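Local coordinates for protein proteasome accessory factor B/C (PafBC) (Paenarthrobacter aurescens, PDB 6SJ9) that probably regulates transcription in the bacterial DNA damage response, joining winged helix-turn-helix DNA-binding modules to WYL and WCX domains in one chain, at residues 307-319 / 652-664. Sequence-based numbering, arbitrary orientation.
Sequences LSAAVVRRLQAAA and RAWIDAALVQYDS
Ser308 opens the contact with OG at the edge of the Tyr662 ring, near the ring plane. Val311 follows, its CG1 3.8 Å from Tyr662 OH, a hydroxyl hydrogen-bonded to Val301 N on strand 299-303. With chi1 of 168°, Val312 holds CG2 beside its backbone N and over one face of the same ring, a CH-pi contact 3.7 Å from the centroid. One turn on, Leu315 rests CB on Leu659 CD2 (3.6 Å) and CD1 on Ala658 CB (3.8 Å), while Ile655 CG2 presses on its carbonyl oxygen. Leu659 is a knob among Val312, Leu315, Gln316 and Ala319; the bent Gln316 side chain crosses it at about a right angle and touches it with OE1, while its NE2 hydrogen-bonds Asp320 OD1. Ala318 CB meets Ile655 CD1, and Ala319 presents its carbonyl oxygen to a face of the Arg652 guanidinium, 3.4 Å above the plane. Arg652 NE donates a salt-bridging hydrogen bond to Asp656 OD1 (2.9 Å), in the guanidinium plane but 27° out of the carboxylate plane, and NH1 forms salt bridges with Asp322 and Asp323. A leucine at Arg652 would probably cost Asp656, Asp322 and Asp323 this shared cationic partner. The WCX domains, both ferredoxin-like, thus meet through the helices after their last strands (segment axes 144° apart), Tyr662 of the C-terminal tail extending an apolar seam with charge pairing at one end.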
loop_
_atom_site.group_PDB
_atom_site.type_symbol
_atom_site.label_atom_id
_atom_site.label_comp_id
_atom_site.label_asym_id
_atom_site.label_seq_id
_atom_site.Cartn_x
_atom_site.Cartn_y
_atom_site.Cartn_z
ATOM N N LEU A 307 21.472 -11.008 12.527
ATOM C CA LEU A 307 20.964 -10.268 11.373
ATOM C C LEU A 307 21.678 -10.676 10.094
ATOM O O LEU A 307 21.051 -10.866 9.046
ATOM C CB LEU A 307 21.144 -8.766 11.620
ATOM C CG LEU A 307 20.692 -7.904 10.456
ATOM C CD1 LEU A 307 19.251 -8.227 10.288
ATOM C CD2 LEU A 307 20.862 -6.465 10.827
ATOM N N SER A 308 23.004 -10.744 10.157
ATOM C CA SER A 308 23.809 -11.151 9.014
ATOM C C SER A 308 23.434 -12.551 8.544
ATOM O O SER A 308 23.352 -12.815 7.337
ATOM C CB SER A 308 25.288 -11.069 9.384
ATOM O OG SER A 308 26.078 -11.798 8.472
ATOM N N ALA A 309 23.240 -13.476 9.480
ATOM C CA ALA A 309 22.960 -14.843 9.062
ATOM C C ALA A 309 21.596 -14.950 8.415
ATOM O O ALA A 309 21.395 -15.790 7.531
ATOM C CB ALA A 309 23.065 -15.800 10.252
ATOM N N ALA A 310 20.661 -14.090 8.811
ATOM C CA ALA A 310 19.337 -14.117 8.197
ATOM C C ALA A 310 19.376 -13.604 6.758
ATOM O O ALA A 310 18.675 -14.143 5.890
ATOM C CB ALA A 310 18.346 -13.322 9.051
ATOM N N VAL A 311 20.189 -12.576 6.485
ATOM C CA VAL A 311 20.278 -12.010 5.139
ATOM C C VAL A 311 20.928 -12.999 4.178
ATOM O O VAL A 311 20.410 -13.262 3.083
ATOM C CB VAL A 311 21.036 -10.670 5.185
ATOM C CG1 VAL A 311 21.288 -10.153 3.806
ATOM C CG2 VAL A 311 20.237 -9.678 5.979
ATOM N N VAL A 312 22.083 -13.552 4.572
ATOM C CA VAL A 312 22.759 -14.580 3.783
ATOM C C VAL A 312 21.830 -15.750 3.495
ATOM O O VAL A 312 21.751 -16.229 2.359
ATOM C CB VAL A 312 24.027 -15.052 4.528
ATOM C CG1 VAL A 312 24.607 -16.343 3.887
ATOM C CG2 VAL A 312 25.065 -13.920 4.543
ATOM N N ARG A 313 21.055 -16.184 4.494
ATOM C CA ARG A 313 20.155 -17.307 4.285
ATOM C C ARG A 313 19.172 -17.021 3.154
ATOM O O ARG A 313 18.923 -17.885 2.304
ATOM C CB ARG A 313 19.421 -17.640 5.584
ATOM C CG ARG A 313 18.528 -18.867 5.469
ATOM C CD ARG A 313 17.193 -18.634 6.142
ATOM N NE ARG A 313 17.392 -18.045 7.463
ATOM C CZ ARG A 313 16.538 -17.206 8.046
ATOM N NH1 ARG A 313 15.427 -16.854 7.404
ATOM N NH2 ARG A 313 16.803 -16.706 9.258
ATOM N N ARG A 314 18.623 -15.803 3.108
ATOM C CA ARG A 314 17.648 -15.486 2.060
ATOM C C ARG A 314 18.323 -15.401 0.709
ATOM O O ARG A 314 17.841 -15.974 -0.269
ATOM C CB ARG A 314 16.953 -14.162 2.366
ATOM C CG ARG A 314 16.437 -14.105 3.760
ATOM C CD ARG A 314 15.808 -12.786 4.011
ATOM N NE ARG A 314 14.540 -12.864 3.386
ATOM C CZ ARG A 314 13.457 -13.179 4.058
ATOM N NH1 ARG A 314 12.296 -13.296 3.402
ATOM N NH2 ARG A 314 13.567 -13.320 5.386
ATOM N N LEU A 315 19.476 -14.732 0.653
ATOM C CA LEU A 315 20.218 -14.645 -0.593
ATOM C C LEU A 315 20.618 -16.035 -1.065
ATOM O O LEU A 315 20.548 -16.346 -2.267
ATOM C CB LEU A 315 21.462 -13.764 -0.403
ATOM C CG LEU A 315 21.229 -12.317 0.026
ATOM C CD1 LEU A 315 22.532 -11.587 0.364
ATOM C CD2 LEU A 315 20.497 -11.575 -1.062
ATOM N N GLN A 316 21.052 -16.881 -0.125
ATOM C CA GLN A 316 21.503 -18.223 -0.483
ATOM C C GLN A 316 20.341 -19.098 -0.888
ATOM O O GLN A 316 20.432 -19.852 -1.865
ATOM C CB GLN A 316 22.277 -18.860 0.666
ATOM C CG GLN A 316 22.925 -20.163 0.253
ATOM C CD GLN A 316 23.911 -19.972 -0.875
ATOM O OE1 GLN A 316 24.906 -19.264 -0.737
ATOM N NE2 GLN A 316 23.629 -20.604 -2.012
ATOM N N ALA A 317 19.230 -18.987 -0.181
ATOM C CA ALA A 317 18.089 -19.780 -0.585
ATOM C C ALA A 317 17.607 -19.350 -1.971
ATOM O O ALA A 317 17.165 -20.190 -2.764
ATOM C CB ALA A 317 17.017 -19.707 0.503
ATOM N N ALA A 318 17.758 -18.063 -2.308
ATOM C CA ALA A 318 17.404 -17.595 -3.647
ATOM C C ALA A 318 18.364 -18.117 -4.708
ATOM O O ALA A 318 17.937 -18.436 -5.822
ATOM C CB ALA A 318 17.341 -16.074 -3.690
ATOM N N ALA A 319 19.673 -18.146 -4.418
ATOM C CA ALA A 319 20.636 -18.760 -5.341
ATOM C C ALA A 319 20.312 -20.239 -5.576
ATOM O O ALA A 319 20.297 -20.716 -6.720
ATOM C CB ALA A 319 22.058 -18.599 -4.797
ATOM N N ARG A 652 20.145 -13.487 -11.237
ATOM C CA ARG A 652 21.162 -14.311 -10.588
ATOM C C ARG A 652 22.446 -13.529 -10.333
ATOM O O ARG A 652 23.138 -13.777 -9.337
ATOM C CB ARG A 652 21.458 -15.573 -11.426
ATOM C CG ARG A 652 22.550 -16.507 -10.819
ATOM C CD ARG A 652 22.195 -16.857 -9.376
ATOM N NE ARG A 652 23.095 -17.810 -8.741
ATOM C CZ ARG A 652 23.010 -19.131 -8.884
ATOM N NH1 ARG A 652 22.048 -19.642 -9.647
ATOM N NH2 ARG A 652 23.881 -19.937 -8.269
ATOM N N ALA A 653 22.791 -12.593 -11.216
ATOM C CA ALA A 653 23.993 -11.792 -10.995
ATOM C C ALA A 653 23.816 -10.831 -9.811
ATOM O O ALA A 653 24.749 -10.632 -9.006
ATOM C CB ALA A 653 24.352 -11.046 -12.284
ATOM N N TRP A 654 22.614 -10.244 -9.679
ATOM C CA TRP A 654 22.300 -9.418 -8.513
ATOM C C TRP A 654 22.485 -10.220 -7.232
ATOM O O TRP A 654 23.235 -9.808 -6.332
ATOM C CB TRP A 654 20.875 -8.893 -8.672
ATOM C CG TRP A 654 20.203 -8.243 -7.503
ATOM C CD1 TRP A 654 19.377 -8.837 -6.604
ATOM C CD2 TRP A 654 20.208 -6.848 -7.187
ATOM N NE1 TRP A 654 18.895 -7.903 -5.711
ATOM C CE2 TRP A 654 19.390 -6.674 -6.052
ATOM C CE3 TRP A 654 20.860 -5.736 -7.726
ATOM C CZ2 TRP A 654 19.201 -5.436 -5.452
ATOM C CZ3 TRP A 654 20.672 -4.513 -7.139
ATOM C CH2 TRP A 654 19.837 -4.366 -6.008
ATOM N N ILE A 655 21.894 -11.424 -7.182
ATOM C CA ILE A 655 22.028 -12.290 -6.005
ATOM C C ILE A 655 23.494 -12.672 -5.786
ATOM O O ILE A 655 24.011 -12.617 -4.660
ATOM C CB ILE A 655 21.148 -13.547 -6.155
ATOM C CG1 ILE A 655 19.655 -13.186 -6.188
ATOM C CG2 ILE A 655 21.438 -14.531 -5.029
ATOM C CD1 ILE A 655 18.753 -14.293 -6.697
ATOM N N ASP A 656 24.181 -13.102 -6.853
ATOM C CA ASP A 656 25.581 -13.497 -6.694
ATOM C C ASP A 656 26.424 -12.329 -6.217
ATOM O O ASP A 656 27.224 -12.471 -5.287
ATOM C CB ASP A 656 26.152 -14.077 -7.993
ATOM C CG ASP A 656 25.610 -15.461 -8.301
ATOM O OD1 ASP A 656 24.921 -16.024 -7.414
ATOM O OD2 ASP A 656 25.873 -15.974 -9.419
ATOM N N ALA A 657 26.239 -11.155 -6.824
ATOM C CA ALA A 657 26.974 -9.985 -6.354
ATOM C C ALA A 657 26.679 -9.709 -4.870
ATOM O O ALA A 657 27.585 -9.386 -4.093
ATOM C CB ALA A 657 26.613 -8.781 -7.233
ATOM N N ALA A 658 25.421 -9.875 -4.452
ATOM C CA ALA A 658 25.075 -9.730 -3.041
ATOM C C ALA A 658 25.788 -10.765 -2.178
ATOM O O ALA A 658 26.273 -10.447 -1.087
ATOM C CB ALA A 658 23.556 -9.837 -2.872
ATOM N N LEU A 659 25.858 -12.013 -2.643
ATOM C CA LEU A 659 26.428 -13.074 -1.821
ATOM C C LEU A 659 27.939 -12.933 -1.681
ATOM O O LEU A 659 28.497 -13.183 -0.604
ATOM C CB LEU A 659 26.088 -14.435 -2.411
ATOM C CG LEU A 659 24.712 -14.989 -2.080
ATOM C CD1 LEU A 659 24.417 -16.179 -2.981
ATOM C CD2 LEU A 659 24.687 -15.416 -0.630
ATOM N N VAL A 660 28.625 -12.540 -2.755
ATOM C CA VAL A 660 30.077 -12.445 -2.707
ATOM C C VAL A 660 30.563 -11.431 -1.691
ATOM O O VAL A 660 31.749 -11.417 -1.388
ATOM C CB VAL A 660 30.668 -12.093 -4.089
ATOM C CG1 VAL A 660 30.261 -13.127 -5.136
ATOM C CG2 VAL A 660 30.258 -10.693 -4.508
ATOM N N GLN A 661 29.690 -10.556 -1.186
ATOM C CA GLN A 661 30.095 -9.653 -0.112
ATOM C C GLN A 661 30.408 -10.414 1.162
ATOM O O GLN A 661 31.148 -9.908 2.005
ATOM C CB GLN A 661 29.003 -8.626 0.194
ATOM C CG GLN A 661 28.640 -7.698 -0.936
ATOM C CD GLN A 661 27.464 -6.790 -0.566
ATOM O OE1 GLN A 661 27.624 -5.564 -0.429
ATOM N NE2 GLN A 661 26.281 -7.394 -0.379
ATOM N N TYR A 662 29.798 -11.583 1.369
ATOM C CA TYR A 662 29.926 -12.234 2.665
ATOM C C TYR A 662 30.968 -13.350 2.692
ATOM O O TYR A 662 31.526 -13.629 3.762
ATOM C CB TYR A 662 28.567 -12.793 3.091
ATOM C CG TYR A 662 27.537 -11.707 3.367
ATOM C CD1 TYR A 662 26.870 -11.071 2.326
ATOM C CD2 TYR A 662 27.264 -11.304 4.665
ATOM C CE1 TYR A 662 25.953 -10.070 2.586
ATOM C CE2 TYR A 662 26.350 -10.316 4.927
ATOM C CZ TYR A 662 25.696 -9.709 3.894
ATOM O OH TYR A 662 24.788 -8.733 4.187
ATOM N N ASP A 663 31.260 -13.993 1.556
ATOM C CA ASP A 663 32.202 -15.116 1.549
ATOM C C ASP A 663 33.616 -14.556 1.684
ATOM O O ASP A 663 34.393 -14.488 0.728
ATOM C CB ASP A 663 32.071 -16.008 0.314
ATOM C CG ASP A 663 32.196 -15.250 -0.993
ATOM O OD1 ASP A 663 32.387 -14.019 -0.965
ATOM O OD2 ASP A 663 32.173 -15.904 -2.060
ATOM N N SER A 664 33.974 -14.173 2.898
ATOM C CA SER A 664 35.354 -13.778 3.136
ATOM C C SER A 664 35.736 -14.084 4.573
ATOM O O SER A 664 36.920 -14.172 4.910
ATOM C CB SER A 664 35.566 -12.289 2.807
ATOM O OG SER A 664 34.618 -11.454 3.454
ATOM O OXT SER A 664 34.866 -14.293 5.412
#